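Local structure of Vlm2 (Streptomyces tsusimaensis, 6ECB) at residues K187-L190 with L191-A194; R211-R214 with L215-H218; A286-L289 with D290-C293. The protein is part of valinomycin synthetase, a non-ribosomal peptide synthetase whose thioesterase domain, the part present here, probably releases the depsipeptide. One frame throughout, in Å; residues are numbered along the deposited sequence.

All three contacts are local packing between side chains three and four residues apart within single helices of an alpha/beta-hydrolase domain. Contacts 1 and 2 lie on successive helices, 183-194 and 206-220, in the helical insertion between strands 134-137 and 237-241. Their centres are 17 Å apart, and they touch where Lys187 CD meets Leu213 CD1 at 3.5 Å. Contact 3 lies on the closing helix 281-293, which packs on the central sheet. Its centre is 31 Å from that of contact 2, across the chain's centre, and 32 Å from that of contact 1. The probable catalytic triad, Ser111, Asp138 and His273, includes no residue of these contacts.

Contact 1 (K187-L190 with L191-A194); sequences KQLL and LDRA
Gln188 and Asp192 meet one helical turn apart through both side chain and backbone. The amide of Gln188 gives a hydrogen bond from NE2 to Asp192 OD1, 3.2 Å long and nearly straight at 165°. OD1 lies close to the amide plane, but NE2 comes to it from above the carboxylate plane. The Gln188 chain makes this possible by bending at chi2 (58°), which folds the amide over towards the next turn. Asp192 OD1 has a second and stronger partner in Lys195, with which it forms a salt bridge. Replacing Asp192 by alanine removes the carboxylate, which would probably leave Gln188 NE2 without this acceptor, its amide able to turn, and Lys195 without this partner.

The backbone between the two residues is also satisfied, since Asp192 N donates to Gln188 O at 2.8 Å. Leu191 N and Arg193 N donate in the same i to i+4 pattern to Lys187 O and Leu189 O. Ala194 N bonds to Leu190 O at 3.0 Å, less straight at 132°, at the last residue of helix 183-194. This helix lies in the insertion after strand 134-137, which probably forms the lid of a thioesterase alpha/beta-hydrolase domain.

Leu191 crosses the bent glutamine at about a right angle, its CB 3.8 Å from Gln188 NE2. Its CG also rests 3.4 Å from Lys187 O, and its side chain packs on Leu209 of helix 206-220. Leu190 is buried against Leu163 and Leu178. The guanidinium of Arg193 leads away from the 187-190 turn, and its NH1 makes a salt bridge with Asp197.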
ATOM      1  N   LYS A 187     -17.628  -6.381 -11.611  1.00 45.95           N
ATOM      2  CA  LYS A 187     -16.438  -5.888 -12.294  1.00 36.76           C
ATOM      3  C   LYS A 187     -16.798  -4.780 -13.275  1.00 38.60           C
ATOM      4  O   LYS A 187     -16.072  -3.782 -13.390  1.00 38.55           O
ATOM      5  CB  LYS A 187     -15.724  -7.037 -13.021  1.00 40.25           C
ATOM      6  CG  LYS A 187     -15.070  -8.025 -12.057  1.00 47.16           C
ATOM      7  CD  LYS A 187     -13.870  -8.741 -12.674  1.00 63.92           C
ATOM      8  CE  LYS A 187     -14.259  -9.720 -13.755  1.00 65.14           C
ATOM      9  NZ  LYS A 187     -13.030 -10.360 -14.314  1.00 72.64           N
ATOM     10  N   GLN A 188     -17.918  -4.933 -13.982  1.00 37.58           N
ATOM     11  CA  GLN A 188     -18.280  -3.937 -14.983  1.00 35.94           C
ATOM     12  C   GLN A 188     -18.627  -2.608 -14.328  1.00 42.79           C
ATOM     13  O   GLN A 188     -18.317  -1.546 -14.879  1.00 39.49           O
ATOM     14  CB  GLN A 188     -19.439  -4.419 -15.838  1.00 41.96           C
ATOM     15  CG  GLN A 188     -19.678  -3.522 -17.040  1.00 57.15           C
ATOM     16  CD  GLN A 188     -18.451  -3.421 -17.932  1.00 72.59           C
ATOM     17  OE1 GLN A 188     -17.921  -4.433 -18.386  1.00 63.50           O
ATOM     18  NE2 GLN A 188     -17.979  -2.196 -18.163  1.00 51.25           N
ATOM     19  N   LEU A 189     -19.256  -2.640 -13.149  1.00 36.72           N
ATOM     20  CA  LEU A 189     -19.520  -1.387 -12.441  1.00 45.82           C
ATOM     21  C   LEU A 189     -18.223  -0.681 -12.082  1.00 47.91           C
ATOM     22  O   LEU A 189     -18.132   0.548 -12.163  1.00 43.05           O
ATOM     23  CB  LEU A 189     -20.334  -1.631 -11.173  1.00 40.44           C
ATOM     24  CG  LEU A 189     -21.820  -1.953 -11.310  1.00 46.84           C
ATOM     25  CD1 LEU A 189     -22.410  -2.027  -9.911  1.00 47.34           C
ATOM     26  CD2 LEU A 189     -22.530  -0.913 -12.150  1.00 50.66           C
ATOM     27  N   LEU A 190     -17.208  -1.435 -11.661  1.00 34.63           N
ATOM     28  CA  LEU A 190     -15.935  -0.806 -11.358  1.00 29.13           C
ATOM     29  C   LEU A 190     -15.337  -0.163 -12.603  1.00 40.04           C
ATOM     30  O   LEU A 190     -14.804   0.950 -12.540  1.00 34.85           O
ATOM     31  CB  LEU A 190     -14.953  -1.819 -10.760  1.00 31.42           C
ATOM     32  CG  LEU A 190     -15.374  -2.498  -9.458  1.00 46.49           C
ATOM     33  CD1 LEU A 190     -14.242  -3.374  -8.956  1.00 34.47           C
ATOM     34  CD2 LEU A 190     -15.767  -1.481  -8.392  1.00 43.00           C
ATOM     35  N   LEU A 191     -15.403  -0.853 -13.746  1.00 31.46           N
ATOM     36  CA  LEU A 191     -14.864  -0.285 -14.978  1.00 44.11           C
ATOM     37  C   LEU A 191     -15.656   0.951 -15.389  1.00 31.85           C
ATOM     38  O   LEU A 191     -15.077   1.963 -15.806  1.00 41.67           O
ATOM     39  CB  LEU A 191     -14.870  -1.344 -16.085  1.00 39.43           C
ATOM     40  CG  LEU A 191     -13.981  -2.560 -15.806  1.00 41.62           C
ATOM     41  CD1 LEU A 191     -14.191  -3.652 -16.844  1.00 46.75           C
ATOM     42  CD2 LEU A 191     -12.531  -2.144 -15.776  1.00 38.74           C
ATOM     43  N   ASP A 192     -16.980   0.884 -15.270  1.00 32.35           N
ATOM     44  CA  ASP A 192     -17.821   2.041 -15.563  1.00 33.43           C
ATOM     45  C   ASP A 192     -17.393   3.253 -14.735  1.00 35.85           C
ATOM     46  O   ASP A 192     -17.384   4.391 -15.227  1.00 46.60           O
ATOM     47  CB  ASP A 192     -19.275   1.689 -15.279  1.00 34.79           C
ATOM     48  CG  ASP A 192     -19.882   0.776 -16.335  1.00 54.62           C
ATOM     49  OD1 ASP A 192     -19.270   0.597 -17.411  1.00 49.83           O
ATOM     50  OD2 ASP A 192     -20.981   0.243 -16.079  1.00 45.28           O
ATOM     51  N   ARG A 193     -17.064   3.024 -13.467  1.00 36.22           N
ATOM     52  CA  ARG A 193     -16.597   4.096 -12.590  1.00 31.84           C
ATOM     53  C   ARG A 193     -15.217   4.598 -12.996  1.00 52.80           C
ATOM     54  O   ARG A 193     -14.929   5.794 -12.878  1.00 36.40           O
ATOM     55  CB  ARG A 193     -16.591   3.586 -11.147  1.00 35.84           C
ATOM     56  CG  ARG A 193     -15.697   4.366 -10.152  1.00 48.74           C
ATOM     57  CD  ARG A 193     -16.163   5.812  -9.914  1.00 63.82           C
ATOM     58  NE  ARG A 193     -15.299   6.504  -8.953  1.00 71.81           N
ATOM     59  CZ  ARG A 193     -14.084   6.972  -9.233  1.00 87.81           C
ATOM     60  NH1 ARG A 193     -13.577   6.836 -10.453  1.00 77.97           N
ATOM     61  NH2 ARG A 193     -13.365   7.575  -8.290  1.00 94.29           N
ATOM     62  N   ALA A 194     -14.355   3.719 -13.484  1.00 36.62           N
ATOM     63  CA  ALA A 194     -12.965   4.094 -13.690  1.00 31.77           C
ATOM     64  C   ALA A 194     -12.685   4.655 -15.073  1.00 33.69           C
ATOM     65  O   ALA A 194     -11.708   5.403 -15.238  1.00 36.90           O
ATOM     66  CB  ALA A 194     -12.052   2.885 -13.463  1.00 32.23           C
TER

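Contact 2 (R211-R214 with L215-H218); sequences RFLR and LQMH
Residues 211-214 and 215-218 are joined by four successive alpha-helical hydrogen bonds; the shortest is Gln216 N to Phe212 O, 2.8 Å, and the longest is His218 N to Arg214 O, 3.2 Å. Leu215 N and Met217 N complete the set on Arg211 O and Leu213 O.

The main side-chain pair is Phe212 with Gln216. Gln216 passes over one face of the Phe212 ring with CB, and its amide lies above the plane near the CE2-CZ rim, with OE1 3.6 Å from Phe212 CE2 and NE2 3.7 Å from Phe212 CZ. Ring and amide planes are 54° apart, so the amide is tilted over the rim and not laid flat on the ring. Gln216 reaches this place because its chain is fully extended, with CG opposite the backbone N (chi1 -179°) and no bend at chi2. Leu213 runs alongside it, pointing the same way, and its CD2 is 3.9 Å from Gln216 OE1.

A water satisfies two oxygens here. It donates to Leu213 O at 2.8 Å and to Gln216 OE1, also at 2.8 Å. Leu213 O therefore accepts from both this water and Met217 N. The bridge probably helps to fix the rotation of the buried amide.

The polar ends of Arg211, Arg214 and His218 find partners elsewhere. Arg211 pairs with Asp207 and also donates to the backbone oxygens of Gly74 and Glu79, while Arg214 pairs with Asp210. His218 NE2 bonds to Pro84 O. Leu213 packs on Leu163 and Tyr183, and Gln216 and Met217 on Ile162. The arrangement is that of an amphipathic helix packed among its neighbours, consistent with the helical lid, inserted between strands 134-137 and 237-241, of the thioesterases that end non-ribosomal peptide synthesis.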
ATOM      1  N   ARG A 211      -6.232  -8.811 -13.679  1.00 27.60           N
ATOM      2  CA  ARG A 211      -4.922  -9.191 -13.170  1.00 28.05           C
ATOM      3  C   ARG A 211      -4.774  -8.784 -11.717  1.00 26.54           C
ATOM      4  O   ARG A 211      -4.211  -9.522 -10.907  1.00 22.81           O
ATOM      5  CB  ARG A 211      -3.830  -8.564 -14.026  1.00 24.67           C
ATOM      6  CG  ARG A 211      -3.754  -9.140 -15.439  1.00 27.13           C
ATOM      7  CD  ARG A 211      -2.820  -8.299 -16.307  1.00 31.48           C
ATOM      8  NE  ARG A 211      -2.752  -8.804 -17.684  1.00 33.32           N
ATOM      9  CZ  ARG A 211      -1.759  -9.539 -18.179  1.00 41.25           C
ATOM     10  NH1 ARG A 211      -0.721  -9.863 -17.425  1.00 39.56           N
ATOM     11  NH2 ARG A 211      -1.804  -9.950 -19.439  1.00 39.02           N
ATOM     12  N   PHE A 212      -5.311  -7.617 -11.364  1.00 23.26           N
ATOM     13  CA  PHE A 212      -5.277  -7.172  -9.981  1.00 21.46           C
ATOM     14  C   PHE A 212      -6.046  -8.137  -9.083  1.00 21.73           C
ATOM     15  O   PHE A 212      -5.569  -8.517  -8.008  1.00 22.04           O
ATOM     16  CB  PHE A 212      -5.868  -5.756  -9.863  1.00 25.22           C
ATOM     17  CG  PHE A 212      -6.265  -5.423  -8.459  1.00 21.30           C
ATOM     18  CD1 PHE A 212      -5.333  -4.964  -7.575  1.00 19.31           C
ATOM     19  CD2 PHE A 212      -7.567  -5.638  -8.022  1.00 31.58           C
ATOM     20  CE1 PHE A 212      -5.669  -4.706  -6.276  1.00 20.10           C
ATOM     21  CE2 PHE A 212      -7.921  -5.385  -6.712  1.00 29.31           C
ATOM     22  CZ  PHE A 212      -6.981  -4.914  -5.844  1.00 25.45           C
ATOM     23  N   LEU A 213      -7.251  -8.530  -9.494  1.00 22.75           N
ATOM     24  CA  LEU A 213      -8.067  -9.380  -8.634  1.00 23.18           C
ATOM     25  C   LEU A 213      -7.426 -10.752  -8.445  1.00 24.10           C
ATOM     26  O   LEU A 213      -7.478 -11.326  -7.349  1.00 23.21           O
ATOM     27  CB  LEU A 213      -9.469  -9.514  -9.208  1.00 24.55           C
ATOM     28  CG  LEU A 213     -10.295  -8.228  -9.206  1.00 31.56           C
ATOM     29  CD1 LEU A 213     -11.519  -8.399 -10.084  1.00 34.72           C
ATOM     30  CD2 LEU A 213     -10.683  -7.894  -7.776  1.00 30.28           C
ATOM     31  N   ARG A 214      -6.784 -11.278  -9.490  1.00 23.98           N
ATOM     32  CA  ARG A 214      -6.129 -12.578  -9.358  1.00 24.35           C
ATOM     33  C   ARG A 214      -4.891 -12.477  -8.476  1.00 23.08           C
ATOM     34  O   ARG A 214      -4.674 -13.327  -7.607  1.00 23.06           O
ATOM     35  CB  ARG A 214      -5.765 -13.138 -10.733  1.00 25.44           C
ATOM     36  CG  ARG A 214      -6.962 -13.496 -11.608  1.00 27.01           C
ATOM     37  CD  ARG A 214      -6.536 -14.069 -12.973  1.00 30.61           C
ATOM     38  NE  ARG A 214      -7.711 -14.337 -13.810  1.00 36.14           N
ATOM     39  CZ  ARG A 214      -8.504 -15.393 -13.652  1.00 52.42           C
ATOM     40  NH1 ARG A 214      -8.246 -16.298 -12.706  1.00 53.50           N
ATOM     41  NH2 ARG A 214      -9.555 -15.550 -14.446  1.00 45.78           N
ATOM     42  N   LEU A 215      -4.074 -11.437  -8.658  1.00 22.13           N
ATOM     43  CA  LEU A 215      -2.908 -11.286  -7.791  1.00 21.03           C
ATOM     44  C   LEU A 215      -3.338 -11.010  -6.350  1.00 20.30           C
ATOM     45  O   LEU A 215      -2.706 -11.474  -5.401  1.00 19.87           O
ATOM     46  CB  LEU A 215      -1.996 -10.172  -8.309  1.00 20.33           C
ATOM     47  CG  LEU A 215      -0.722  -9.910  -7.496  1.00 19.31           C
ATOM     48  CD1 LEU A 215       0.116 -11.185  -7.333  1.00 19.69           C
ATOM     49  CD2 LEU A 215       0.082  -8.821  -8.184  1.00 18.93           C
ATOM     50  N   GLN A 216      -4.426 -10.270  -6.166  1.00 20.34           N
ATOM     51  CA  GLN A 216      -4.915 -10.008  -4.817  1.00 19.86           C
ATOM     52  C   GLN A 216      -5.277 -11.297  -4.091  1.00 20.50           C
ATOM     53  O   GLN A 216      -4.871 -11.503  -2.943  1.00 22.21           O
ATOM     54  CB  GLN A 216      -6.131  -9.073  -4.873  1.00 22.09           C
ATOM     55  CG  GLN A 216      -6.664  -8.734  -3.496  1.00 21.58           C
ATOM     56  CD  GLN A 216      -7.884  -7.825  -3.588  1.00 26.66           C
ATOM     57  OE1 GLN A 216      -8.759  -8.038  -4.414  1.00 25.73           O
ATOM     58  NE2 GLN A 216      -7.927  -6.801  -2.745  1.00 29.86           N
ATOM     59  N   MET A 217      -6.058 -12.177  -4.735  1.00 21.69           N
ATOM     60  CA  MET A 217      -6.419 -13.445  -4.104  1.00 22.51           C
ATOM     61  C   MET A 217      -5.172 -14.227  -3.728  1.00 23.25           C
ATOM     62  O   MET A 217      -5.095 -14.815  -2.644  1.00 23.94           O
ATOM     63  CB  MET A 217      -7.296 -14.285  -5.041  1.00 24.03           C
ATOM     64  CG  MET A 217      -7.983 -15.451  -4.333  1.00 44.45           C
ATOM     65  SD  MET A 217      -9.209 -14.898  -3.121  1.00 58.56           S
ATOM     66  CE  MET A 217      -9.901 -13.491  -3.973  1.00 37.28           C
ATOM     67  N   HIS A 218      -4.169 -14.227  -4.609  1.00 23.12           N
ATOM     68  CA  HIS A 218      -2.915 -14.921  -4.325  1.00 21.87           C
ATOM     69  C   HIS A 218      -2.224 -14.343  -3.091  1.00 20.70           C
ATOM     70  O   HIS A 218      -1.782 -15.081  -2.208  1.00 21.09           O
ATOM     71  CB  HIS A 218      -1.993 -14.812  -5.540  1.00 21.92           C
ATOM     72  CG  HIS A 218      -0.600 -15.261  -5.284  1.00 21.66           C
ATOM     73  ND1 HIS A 218      -0.263 -16.595  -5.196  1.00 22.59           N
ATOM     74  CD2 HIS A 218       0.547 -14.564  -5.113  1.00 20.72           C
ATOM     75  CE1 HIS A 218       1.034 -16.697  -4.958  1.00 22.21           C
ATOM     76  NE2 HIS A 218       1.549 -15.481  -4.906  1.00 21.08           N
TER
HETATM   77  O   HOH W   1      -9.459 -10.533  -5.478  1.00 32.16           O

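Contact 3 (A286-L289 with D290-C293); sequences AQLL and DRHC
Leu288 and Arg291 lie side by side, with Leu288 CD2 over one face of the guanidinium, 3.7 Å from Arg291 NH1 and offset toward its rim. This is apolar packing on a flat charged group. A bend at chi3 (-43°) in the Arg291 chain turns the group back over the leucine. Gln287 NE2 sits at the guanidinium edge, 3.3 Å from Arg291 NH2. Both are donors, so no hydrogen bond joins them.

Leu288 O is met twice by His292. The backbone N donates to it at 2.9 Å, and ring atom CD2 approaches at 3.2 Å, with the oxygen in the ring plane at its edge. On another side of the helix, Asp290 CG is 3.3 Å from Ala286 O, which accepts a bond from Asp290 N. The carboxylate itself is held from outside, by the backbone N of Lys62 and more weakly by that of Gly63, just beyond helix 55-60.

Further out, Leu289 and Cys293 press on Phe240 of strand 237-241, and Ala286 packs on Leu57 and His60. Such packing is that of the C-terminal helix of an alpha/beta-hydrolase fold, laid against its central sheet.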
ATOM      1  N   ALA A 286      -3.026  12.964   5.256  1.00 22.05           N
ATOM      2  CA  ALA A 286      -1.963  13.669   4.546  1.00 20.99           C
ATOM      3  C   ALA A 286      -1.384  14.802   5.386  1.00 21.22           C
ATOM      4  O   ALA A 286      -0.162  14.986   5.432  1.00 21.37           O
ATOM      5  CB  ALA A 286      -2.499  14.227   3.208  1.00 23.51           C
ATOM      6  N   GLN A 287      -2.247  15.591   6.041  1.00 21.10           N
ATOM      7  CA  GLN A 287      -1.779  16.688   6.883  1.00 22.98           C
ATOM      8  C   GLN A 287      -0.865  16.174   7.984  1.00 23.31           C
ATOM      9  O   GLN A 287       0.143  16.812   8.316  1.00 23.82           O
ATOM     10  CB  GLN A 287      -2.986  17.428   7.470  1.00 28.26           C
ATOM     11  CG  GLN A 287      -2.668  18.515   8.457  1.00 47.40           C
ATOM     12  CD  GLN A 287      -3.908  19.344   8.805  1.00 72.20           C
ATOM     13  OE1 GLN A 287      -4.628  19.817   7.912  1.00 58.04           O
ATOM     14  NE2 GLN A 287      -4.170  19.508  10.103  1.00 75.15           N
ATOM     15  N   LEU A 288      -1.201  15.016   8.562  1.00 22.40           N
ATOM     16  CA  LEU A 288      -0.396  14.449   9.639  1.00 24.96           C
ATOM     17  C   LEU A 288       0.914  13.861   9.123  1.00 23.82           C
ATOM     18  O   LEU A 288       1.954  13.975   9.795  1.00 22.48           O
ATOM     19  CB  LEU A 288      -1.226  13.404  10.391  1.00 24.86           C
ATOM     20  CG  LEU A 288      -2.300  14.047  11.270  1.00 31.24           C
ATOM     21  CD1 LEU A 288      -3.373  13.056  11.691  1.00 31.71           C
ATOM     22  CD2 LEU A 288      -1.668  14.670  12.486  1.00 34.14           C
ATOM     23  N   LEU A 289       0.900  13.209   7.954  1.00 20.53           N
ATOM     24  CA  LEU A 289       2.166  12.782   7.350  1.00 20.60           C
ATOM     25  C   LEU A 289       3.044  13.984   7.050  1.00 21.26           C
ATOM     26  O   LEU A 289       4.261  13.957   7.283  1.00 21.56           O
ATOM     27  CB  LEU A 289       1.941  12.005   6.050  1.00 20.55           C
ATOM     28  CG  LEU A 289       2.018  10.498   6.067  1.00 24.88           C
ATOM     29  CD1 LEU A 289       0.878   9.964   6.907  1.00 30.51           C
ATOM     30  CD2 LEU A 289       1.940   9.953   4.635  1.00 26.83           C
ATOM     31  N   ASP A 290       2.444  15.048   6.521  1.00 21.65           N
ATOM     32  CA  ASP A 290       3.204  16.264   6.266  1.00 21.81           C
ATOM     33  C   ASP A 290       3.837  16.776   7.550  1.00 24.42           C
ATOM     34  O   ASP A 290       5.021  17.136   7.579  1.00 24.27           O
ATOM     35  CB  ASP A 290       2.312  17.358   5.685  1.00 24.52           C
ATOM     36  CG  ASP A 290       2.004  17.185   4.211  1.00 25.21           C
ATOM     37  OD1 ASP A 290       2.691  16.436   3.501  1.00 24.71           O
ATOM     38  OD2 ASP A 290       1.042  17.868   3.752  1.00 23.88           O
ATOM     39  N   ARG A 291       3.048  16.833   8.624  1.00 24.24           N
ATOM     40  CA  ARG A 291       3.529  17.420   9.873  1.00 25.67           C
ATOM     41  C   ARG A 291       4.639  16.585  10.491  1.00 25.52           C
ATOM     42  O   ARG A 291       5.629  17.136  10.995  1.00 26.63           O
ATOM     43  CB  ARG A 291       2.375  17.551  10.866  1.00 25.55           C
ATOM     44  CG  ARG A 291       2.786  18.088  12.239  1.00 42.81           C
ATOM     45  CD  ARG A 291       1.590  18.119  13.201  1.00 62.72           C
ATOM     46  NE  ARG A 291       0.379  18.619  12.545  1.00 74.39           N
ATOM     47  CZ  ARG A 291      -0.852  18.486  13.031  1.00 82.41           C
ATOM     48  NH1 ARG A 291      -1.051  17.871  14.193  1.00 85.13           N
ATOM     49  NH2 ARG A 291      -1.886  18.964  12.351  1.00 80.77           N
ATOM     50  N   HIS A 292       4.468  15.262  10.506  1.00 22.79           N
ATOM     51  CA  HIS A 292       5.388  14.384  11.208  1.00 23.67           C
ATOM     52  C   HIS A 292       6.580  13.956  10.373  1.00 26.36           C
ATOM     53  O   HIS A 292       7.651  13.705  10.944  1.00 24.76           O
ATOM     54  CB  HIS A 292       4.650  13.149  11.716  1.00 25.38           C
ATOM     55  CG  HIS A 292       3.756  13.439  12.870  1.00 31.30           C
ATOM     56  ND1 HIS A 292       4.204  13.442  14.174  1.00 32.90           N
ATOM     57  CD2 HIS A 292       2.442  13.750  12.919  1.00 29.84           C
ATOM     58  CE1 HIS A 292       3.200  13.740  14.977  1.00 38.61           C
ATOM     59  NE2 HIS A 292       2.119  13.933  14.243  1.00 33.66           N
ATOM     60  N   CYS A 293       6.431  13.875   9.051  1.00 21.23           N
ATOM     61  CA  CYS A 293       7.458  13.309   8.187  1.00 20.90           C
ATOM     62  C   CYS A 293       7.896  14.206   7.050  1.00 22.26           C
ATOM     63  O   CYS A 293       8.968  13.964   6.488  1.00 20.85           O
ATOM     64  CB  CYS A 293       6.981  11.982   7.590  1.00 21.52           C
ATOM     65  SG  CYS A 293       6.713  10.711   8.858  1.00 22.56           S
TER